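Aldo-keto Reductase, OXIDOREDUCTASE (Salmonella typhimurium, PDB 5T79) probably acts as an NADPH-dependent oxidoreductase of the aldo-keto reductase family, studied for the biocatalytic reduction of 3-hydroxybutanal to 1,3-butanediol. Local coordinates at residues Tyr170-Asp180 with Gly206-Val216; Ile2-Tyr10 with Asp84-Leu92. All coordinates share one frame; numbering follows the deposited sequence.

Contact 1: Tyr170-Asp180 with Gly206-Val216; sequences YPADLARQAID and GLLALLQEKGV
Helices 172-180 and 207-214 run side by side in the same direction, their axes 9.9 Å apart at closest and inclined by 15°, with the backbones nearest at their N-terminal ends, where the CA atoms of Ala172 and Leu207 are 4.8 Å apart. Ala172 and Gly206, both small, meet where the backbones are closest. The methyl of Ala175 meets both Leu207 CD1 and Leu210 CD2, while Leu210 CD2 also packs on the carbonyl oxygen of Ala172. In the Arg176 conformer described, one of two modelled, the other branch of Leu210, CD1, lies over the centre of the guanidinium, 3.4 Å above its plane. Arg176 reaches this place with CG anti to its backbone N (chi1 -175°) and a bend at chi3, which also brings NH1 to Glu213 OE1 in a long, tentative salt bridge of 3.5 Å.

Deeper in the interface, Ile179 divides its branches: CD1 touches both Leu211 CD2 and Val216 CG2, and CG2 lies against the aliphatic start of Lys214. Bent at chi2 (-69°), the lysine chain reaches across to the other helix, where NZ meets Asp180 OD1 at 2.7 Å, on the syn lone pair of the carboxylate. A water joins Asp180 OD2 to the same ammonium.

The pair belongs to the outer helical layer of the TIM barrel, on consecutive parallel strands. Ala175, Leu207 and Leu211 all rest on His192 of strand 191-193, Ala175 and Ala178 touch Ile167 of strand 162-168, and helix 146-158 flanks Tyr170, Gln177 and Ala178.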
# COMPACT_ATOMS: atom_id res chain seq x y z
N TYR A 170 12.07 -1.89 3.92
CA TYR A 170 13.40 -2.48 3.94
C TYR A 170 14.34 -1.71 3.01
O TYR A 170 14.03 -1.60 1.82
CB TYR A 170 13.33 -3.96 3.50
CG TYR A 170 13.16 -4.97 4.61
CD1 TYR A 170 12.07 -4.90 5.48
CD2 TYR A 170 14.01 -6.06 4.72
CE1 TYR A 170 11.88 -5.86 6.48
CE2 TYR A 170 13.83 -7.03 5.72
CZ TYR A 170 12.77 -6.92 6.59
OH TYR A 170 12.65 -7.88 7.56
N PRO A 171 15.50 -1.21 3.48
CA PRO A 171 16.46 -0.56 2.56
C PRO A 171 16.95 -1.60 1.55
O PRO A 171 16.81 -2.80 1.81
CB PRO A 171 17.60 -0.09 3.48
CG PRO A 171 17.03 -0.14 4.87
CD PRO A 171 16.04 -1.26 4.86
N ALA A 172 17.53 -1.16 0.42
CA ALA A 172 17.97 -2.07 -0.65
C ALA A 172 18.89 -3.24 -0.19
O ALA A 172 18.69 -4.36 -0.67
CB ALA A 172 18.67 -1.29 -1.75
N ASP A 173 19.87 -2.97 0.70
CA ASP A 173 20.83 -3.95 1.19
C ASP A 173 20.11 -5.06 2.00
O ASP A 173 20.37 -6.25 1.77
CB ASP A 173 21.96 -3.28 2.01
CG ASP A 173 21.65 -2.69 3.39
OD1 ASP A 173 20.48 -2.26 3.62
OD2 ASP A 173 22.58 -2.61 4.23
N LEU A 174 19.19 -4.67 2.88
CA LEU A 174 18.43 -5.64 3.69
C LEU A 174 17.38 -6.35 2.84
O LEU A 174 17.16 -7.54 3.02
CB LEU A 174 17.80 -4.97 4.89
CG LEU A 174 17.40 -5.95 6.01
CD1 LEU A 174 18.64 -6.49 6.74
CD2 LEU A 174 16.49 -5.26 7.00
N ALA A 175 16.76 -5.61 1.88
CA ALA A 175 15.77 -6.22 0.97
C ALA A 175 16.44 -7.35 0.17
O ALA A 175 15.84 -8.43 0.05
CB ALA A 175 15.18 -5.16 0.04
N ARG A 176 17.69 -7.13 -0.34
CA ARG A 176 18.42 -8.17 -1.07
C ARG A 176 18.56 -9.44 -0.20
O ARG A 176 18.24 -10.54 -0.66
CB ARG A 176 19.81 -7.67 -1.51
CG ARG A 176 20.55 -8.68 -2.38
CD ARG A 176 21.96 -8.22 -2.77
NE ARG A 176 21.97 -6.99 -3.57
CZ ARG A 176 21.80 -6.93 -4.89
NH1 ARG A 176 21.57 -8.04 -5.59
NH2 ARG A 176 21.82 -5.76 -5.52
N GLN A 177 19.05 -9.27 1.04
CA GLN A 177 19.27 -10.39 1.97
C GLN A 177 17.99 -11.16 2.25
O GLN A 177 17.99 -12.39 2.20
CB GLN A 177 19.84 -9.89 3.30
CG GLN A 177 21.22 -9.27 3.26
CD GLN A 177 21.50 -8.69 4.63
OE1 GLN A 177 21.27 -9.34 5.65
NE2 GLN A 177 21.89 -7.42 4.68
N ALA A 178 16.87 -10.42 2.51
CA ALA A 178 15.56 -10.99 2.80
C ALA A 178 15.02 -11.78 1.60
O ALA A 178 14.54 -12.91 1.76
CB ALA A 178 14.59 -9.89 3.19
N ILE A 179 15.12 -11.20 0.39
CA ILE A 179 14.66 -11.84 -0.85
C ILE A 179 15.44 -13.15 -1.09
O ILE A 179 14.85 -14.19 -1.40
CB ILE A 179 14.77 -10.85 -2.05
CG1 ILE A 179 13.67 -9.76 -1.91
CG2 ILE A 179 14.67 -11.58 -3.41
CD1 ILE A 179 13.96 -8.45 -2.81
N ASP A 180 16.78 -13.09 -0.92
CA ASP A 180 17.61 -14.29 -1.15
C ASP A 180 17.30 -15.41 -0.13
O ASP A 180 17.29 -16.58 -0.50
CB ASP A 180 19.09 -13.92 -1.12
CG ASP A 180 19.56 -13.11 -2.33
OD1 ASP A 180 18.81 -13.04 -3.34
OD2 ASP A 180 20.68 -12.57 -2.28
N GLY A 206 18.48 2.55 -5.89
CA GLY A 206 18.87 1.15 -5.97
C GLY A 206 17.78 0.14 -5.73
O GLY A 206 17.81 -0.95 -6.31
N LEU A 207 16.80 0.46 -4.87
CA LEU A 207 15.76 -0.54 -4.58
C LEU A 207 14.95 -0.94 -5.81
O LEU A 207 14.78 -2.14 -6.03
CB LEU A 207 14.81 -0.06 -3.48
CG LEU A 207 13.79 -1.11 -3.06
CD1 LEU A 207 14.41 -2.15 -2.13
CD2 LEU A 207 12.56 -0.47 -2.41
N LEU A 208 14.46 0.02 -6.62
CA LEU A 208 13.61 -0.36 -7.77
C LEU A 208 14.38 -1.24 -8.77
O LEU A 208 13.81 -2.21 -9.27
CB LEU A 208 13.00 0.87 -8.48
CG LEU A 208 12.01 1.72 -7.65
CD1 LEU A 208 11.35 2.78 -8.52
CD2 LEU A 208 10.91 0.86 -6.96
N ALA A 209 15.67 -0.95 -8.97
CA ALA A 209 16.54 -1.75 -9.86
C ALA A 209 16.72 -3.15 -9.28
O ALA A 209 16.60 -4.14 -10.01
CB ALA A 209 17.90 -1.06 -10.02
N LEU A 210 16.93 -3.24 -7.95
CA LEU A 210 17.06 -4.54 -7.29
C LEU A 210 15.76 -5.38 -7.42
O LEU A 210 15.83 -6.57 -7.71
CB LEU A 210 17.39 -4.34 -5.79
CG LEU A 210 17.20 -5.58 -4.86
CD1 LEU A 210 18.32 -6.60 -5.07
CD2 LEU A 210 17.13 -5.16 -3.40
N LEU A 211 14.60 -4.76 -7.19
CA LEU A 211 13.34 -5.52 -7.25
C LEU A 211 13.07 -6.02 -8.68
O LEU A 211 12.67 -7.18 -8.86
CB LEU A 211 12.17 -4.67 -6.72
CG LEU A 211 12.30 -4.18 -5.27
CD1 LEU A 211 11.11 -3.28 -4.89
CD2 LEU A 211 12.45 -5.34 -4.28
N GLN A 212 13.38 -5.20 -9.67
CA GLN A 212 13.21 -5.60 -11.05
C GLN A 212 14.11 -6.79 -11.35
O GLN A 212 13.72 -7.74 -11.99
CB GLN A 212 13.57 -4.43 -11.96
CG GLN A 212 13.83 -4.82 -13.39
CD GLN A 212 12.57 -5.12 -14.14
OE1 GLN A 212 11.51 -4.61 -13.80
NE2 GLN A 212 12.66 -5.95 -15.17
N GLU A 213 15.59 -6.78 -10.93
CA GLU A 213 16.49 -7.91 -10.96
C GLU A 213 15.82 -9.20 -10.47
O GLU A 213 16.00 -10.25 -11.05
CB GLU A 213 17.67 -7.58 -10.07
CG GLU A 213 18.75 -8.64 -10.04
CD GLU A 213 19.93 -8.24 -9.17
OE1 GLU A 213 19.92 -7.16 -8.54
OE2 GLU A 213 20.88 -9.05 -9.13
N LYS A 214 15.34 -9.00 -9.18
CA LYS A 214 14.92 -10.17 -8.41
C LYS A 214 13.51 -10.71 -8.73
O LYS A 214 13.12 -11.75 -8.22
CB LYS A 214 15.04 -9.90 -6.91
CG LYS A 214 16.44 -9.65 -6.42
CD LYS A 214 17.30 -10.91 -6.47
CE LYS A 214 18.63 -10.69 -5.77
NZ LYS A 214 19.47 -11.92 -5.72
N GLY A 215 12.78 -9.98 -9.56
CA GLY A 215 11.42 -10.34 -9.93
C GLY A 215 10.44 -10.13 -8.80
O GLY A 215 9.48 -10.91 -8.67
N VAL A 216 10.65 -9.08 -8.00
CA VAL A 216 9.79 -8.74 -6.85
C VAL A 216 8.98 -7.48 -7.21
O VAL A 216 9.53 -6.53 -7.76
CB VAL A 216 10.60 -8.58 -5.54
CG1 VAL A 216 9.71 -8.16 -4.36
CG2 VAL A 216 11.34 -9.89 -5.19
O HOH W 1 22.18 -11.30 -4.17

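Contact 2: Ile2-Tyr10 with Asp84-Leu92; sequences IYQPDENRY and DFLPWRDEL
Segment 2-10, irregular until a type I turn at Asp6-Arg9, runs alongside the end of helix 72-85 and the 3-10 turns after it, the CA atoms spreading from 5.7 Å at Tyr3-Asp84 to 10.8 Å at Tyr10-Glu91. Tyr3 turns its ring edge to Asp84 O, and its CE2 lies over a face of the Phe85 ring, 3.6 Å from Phe85 CE2, with the ring planes at 50°. Two waters bridge the backbone of Tyr3 to Asp84, one at its carboxylate and one at its carbonyl. Next along, Pro5 stands its CG-CD edge on one face of the Trp88 indole, CD making a CH-pi contact 3.5 Å from the centroid of the six-membered ring, 18° off the normal.

This N-terminal arm precedes the first strand of the TIM barrel and lies outside the barrel, where the Tyr3 hydroxyl is hydrogen-bonded to Asp54 of helix 42-54 and Arg46 pairs with Asp84.

At the far end Glu91 OE1 takes two donors. Arg9, its CG set between the backbone N and the carbonyl carbon and its chain extended to NE, carries NH2 to the syn lone pair at 2.8 Å, guanidinium and carboxylate nearly coplanar (11°), while Tyr10 OH arrives on the anti side at 2.6 Å. Arg9 NH1 binds Asp6 O, which helps fix the guanidinium's rotation, and Pro5 CB and Tyr10 CD2 flank opposite faces of that group. A further water links Tyr10 OH to Glu91 O.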
# COMPACT_ATOMS: atom_id res chain seq x y z
N ILE A 2 -28.66 -4.35 -0.07
CA ILE A 2 -27.71 -5.42 -0.36
C ILE A 2 -26.75 -4.95 -1.44
O ILE A 2 -27.16 -4.55 -2.52
CB ILE A 2 -28.41 -6.71 -0.83
CG1 ILE A 2 -29.42 -7.19 0.20
CG2 ILE A 2 -27.39 -7.80 -1.09
CD1 ILE A 2 -28.79 -7.77 1.44
N TYR A 3 -25.47 -5.01 -1.13
CA TYR A 3 -24.45 -4.57 -2.06
C TYR A 3 -24.29 -5.47 -3.27
O TYR A 3 -24.16 -6.67 -3.14
CB TYR A 3 -23.11 -4.42 -1.33
CG TYR A 3 -21.92 -4.12 -2.22
CD1 TYR A 3 -21.90 -3.01 -3.02
CD2 TYR A 3 -20.82 -4.95 -2.24
CE1 TYR A 3 -20.82 -2.73 -3.83
CE2 TYR A 3 -19.73 -4.68 -3.04
CZ TYR A 3 -19.74 -3.56 -3.83
OH TYR A 3 -18.68 -3.28 -4.64
N GLN A 4 -24.28 -4.86 -4.44
CA GLN A 4 -24.04 -5.59 -5.68
C GLN A 4 -22.88 -4.90 -6.40
O GLN A 4 -23.03 -3.75 -6.83
CB GLN A 4 -25.31 -5.69 -6.55
CG GLN A 4 -25.18 -6.72 -7.68
CD GLN A 4 -25.08 -8.16 -7.20
OE1 GLN A 4 -25.68 -8.57 -6.20
NE2 GLN A 4 -24.33 -8.98 -7.94
N PRO A 5 -21.71 -5.54 -6.51
CA PRO A 5 -20.59 -4.89 -7.20
C PRO A 5 -20.96 -4.52 -8.63
O PRO A 5 -21.73 -5.23 -9.28
CB PRO A 5 -19.49 -5.96 -7.19
CG PRO A 5 -19.87 -6.89 -6.12
CD PRO A 5 -21.36 -6.90 -6.08
N ASP A 6 -20.44 -3.38 -9.08
CA ASP A 6 -20.63 -2.86 -10.43
C ASP A 6 -20.15 -3.91 -11.42
O ASP A 6 -19.03 -4.41 -11.29
CB ASP A 6 -19.86 -1.54 -10.56
CG ASP A 6 -20.28 -0.65 -11.70
OD1 ASP A 6 -20.24 -1.10 -12.87
OD2 ASP A 6 -20.57 0.54 -11.44
N GLU A 7 -20.99 -4.26 -12.40
CA GLU A 7 -20.68 -5.30 -13.39
C GLU A 7 -19.52 -4.89 -14.34
O GLU A 7 -18.87 -5.77 -14.92
CB GLU A 7 -21.94 -5.69 -14.19
CG GLU A 7 -22.62 -4.55 -14.92
CD GLU A 7 -23.85 -4.88 -15.75
OE1 GLU A 7 -24.01 -6.05 -16.17
OE2 GLU A 7 -24.65 -3.95 -16.01
N ASN A 8 -19.24 -3.58 -14.47
CA ASN A 8 -18.17 -3.09 -15.35
C ASN A 8 -16.89 -2.74 -14.59
O ASN A 8 -15.99 -2.10 -15.15
CB ASN A 8 -18.66 -1.85 -16.13
CG ASN A 8 -19.96 -2.06 -16.86
OD1 ASN A 8 -20.15 -3.05 -17.58
ND2 ASN A 8 -20.90 -1.15 -16.66
N ARG A 9 -16.75 -3.24 -13.34
CA ARG A 9 -15.59 -2.92 -12.50
C ARG A 9 -14.25 -3.33 -13.11
O ARG A 9 -13.26 -2.66 -12.86
CB ARG A 9 -15.72 -3.52 -11.08
CG ARG A 9 -15.71 -5.06 -10.98
CD ARG A 9 -16.24 -5.49 -9.62
NE ARG A 9 -16.37 -6.95 -9.45
CZ ARG A 9 -17.38 -7.68 -9.91
NH1 ARG A 9 -18.36 -7.11 -10.61
NH2 ARG A 9 -17.42 -8.98 -9.68
N TYR A 10 -14.22 -4.40 -13.92
CA TYR A 10 -12.94 -4.84 -14.49
C TYR A 10 -12.66 -4.22 -15.86
O TYR A 10 -11.60 -4.47 -16.43
CB TYR A 10 -12.89 -6.37 -14.57
CG TYR A 10 -12.98 -7.01 -13.20
CD1 TYR A 10 -12.04 -6.73 -12.22
CD2 TYR A 10 -14.04 -7.86 -12.87
CE1 TYR A 10 -12.14 -7.27 -10.95
CE2 TYR A 10 -14.14 -8.42 -11.60
CZ TYR A 10 -13.19 -8.11 -10.64
OH TYR A 10 -13.23 -8.64 -9.38
N ASP A 84 -21.01 -7.56 3.26
CA ASP A 84 -21.17 -7.17 1.87
C ASP A 84 -20.30 -7.86 0.84
O ASP A 84 -20.68 -7.86 -0.33
CB ASP A 84 -20.87 -5.64 1.77
CG ASP A 84 -21.73 -4.71 2.63
OD1 ASP A 84 -22.89 -5.08 2.93
OD2 ASP A 84 -21.27 -3.60 2.93
N PHE A 85 -19.13 -8.39 1.22
CA PHE A 85 -18.19 -8.88 0.21
C PHE A 85 -17.90 -10.38 0.18
O PHE A 85 -17.12 -10.79 -0.67
CB PHE A 85 -16.84 -8.16 0.42
CG PHE A 85 -16.84 -6.70 0.02
CD1 PHE A 85 -17.16 -5.71 0.95
CD2 PHE A 85 -16.46 -6.31 -1.25
CE1 PHE A 85 -17.13 -4.36 0.60
CE2 PHE A 85 -16.42 -4.95 -1.60
CZ PHE A 85 -16.76 -3.99 -0.67
N LEU A 86 -18.52 -11.18 1.07
CA LEU A 86 -18.25 -12.63 1.14
C LEU A 86 -18.35 -13.35 -0.21
O LEU A 86 -17.42 -14.11 -0.50
CB LEU A 86 -19.14 -13.35 2.16
CG LEU A 86 -18.75 -13.24 3.63
CD1 LEU A 86 -19.46 -14.30 4.43
CD2 LEU A 86 -17.24 -13.37 3.84
N PRO A 87 -19.36 -13.12 -1.09
CA PRO A 87 -19.39 -13.84 -2.39
C PRO A 87 -18.22 -13.47 -3.32
O PRO A 87 -17.95 -14.20 -4.25
CB PRO A 87 -20.72 -13.41 -3.01
CG PRO A 87 -21.57 -13.01 -1.83
CD PRO A 87 -20.59 -12.29 -0.96
N TRP A 88 -17.53 -12.34 -3.05
CA TRP A 88 -16.43 -11.89 -3.91
C TRP A 88 -15.08 -11.91 -3.17
O TRP A 88 -14.13 -11.33 -3.68
CB TRP A 88 -16.74 -10.48 -4.48
CG TRP A 88 -18.03 -10.45 -5.26
CD1 TRP A 88 -18.23 -10.89 -6.54
CD2 TRP A 88 -19.33 -10.14 -4.74
NE1 TRP A 88 -19.57 -10.82 -6.86
CE2 TRP A 88 -20.27 -10.38 -5.77
CE3 TRP A 88 -19.79 -9.67 -3.49
CZ2 TRP A 88 -21.64 -10.18 -5.59
CZ3 TRP A 88 -21.15 -9.47 -3.32
CH2 TRP A 88 -22.06 -9.75 -4.35
N ARG A 89 -14.95 -12.65 -2.03
CA ARG A 89 -13.64 -12.70 -1.32
C ARG A 89 -12.54 -13.25 -2.24
O ARG A 89 -11.41 -12.79 -2.14
CB ARG A 89 -13.71 -13.53 -0.01
CG ARG A 89 -12.43 -13.46 0.87
CD ARG A 89 -11.42 -14.61 0.59
NE ARG A 89 -10.14 -14.48 1.31
CZ ARG A 89 -9.11 -13.73 0.91
NH1 ARG A 89 -9.20 -13.00 -0.20
NH2 ARG A 89 -8.00 -13.67 1.64
N ASP A 90 -12.86 -14.20 -3.13
CA ASP A 90 -11.83 -14.79 -3.99
C ASP A 90 -11.45 -13.85 -5.17
O ASP A 90 -10.52 -14.14 -5.92
CB ASP A 90 -12.25 -16.19 -4.47
CG ASP A 90 -12.35 -17.20 -3.30
OD1 ASP A 90 -11.77 -16.94 -2.24
OD2 ASP A 90 -12.98 -18.26 -3.49
N GLU A 91 -12.12 -12.67 -5.25
CA GLU A 91 -11.77 -11.62 -6.22
C GLU A 91 -10.90 -10.53 -5.54
O GLU A 91 -10.52 -9.56 -6.19
CB GLU A 91 -13.07 -10.99 -6.77
CG GLU A 91 -13.74 -11.93 -7.77
CD GLU A 91 -15.04 -11.45 -8.38
OE1 GLU A 91 -15.13 -10.26 -8.77
OE2 GLU A 91 -15.97 -12.27 -8.51
N LEU A 92 -10.61 -10.68 -4.24
CA LEU A 92 -9.86 -9.68 -3.47
C LEU A 92 -8.48 -10.17 -3.07
O LEU A 92 -8.28 -11.35 -2.83
CB LEU A 92 -10.63 -9.30 -2.17
CG LEU A 92 -12.06 -8.74 -2.34
CD1 LEU A 92 -12.67 -8.34 -0.97
CD2 LEU A 92 -12.09 -7.50 -3.25
O HOH W 2 -24.71 -6.25 1.34
O HOH W 3 -23.44 -8.01 -0.87
O HOH W 4 -10.75 -9.69 -8.90

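How the contacts relate
From the N terminus, the arm 2-10 meets 84-92 first, so contact 2 closes a loop of 73 residues that holds the opening strands of the barrel, helix 42-54 and most of helix 72-85. The chain then passes through strands 93-98, 132-137 and 162-168 before contact 1 opens. That contact encloses only 25 residues, including strand 191-193, and joins two neighbouring outer helices. The loops follow one another in series, neither nested nor crossed. Their centres lie about 34 Å apart, on opposite sides of the chain's centre: contact 2 fastens the terminal extension to the barrel's exterior, whereas contact 1 joins two helices of its outer layer.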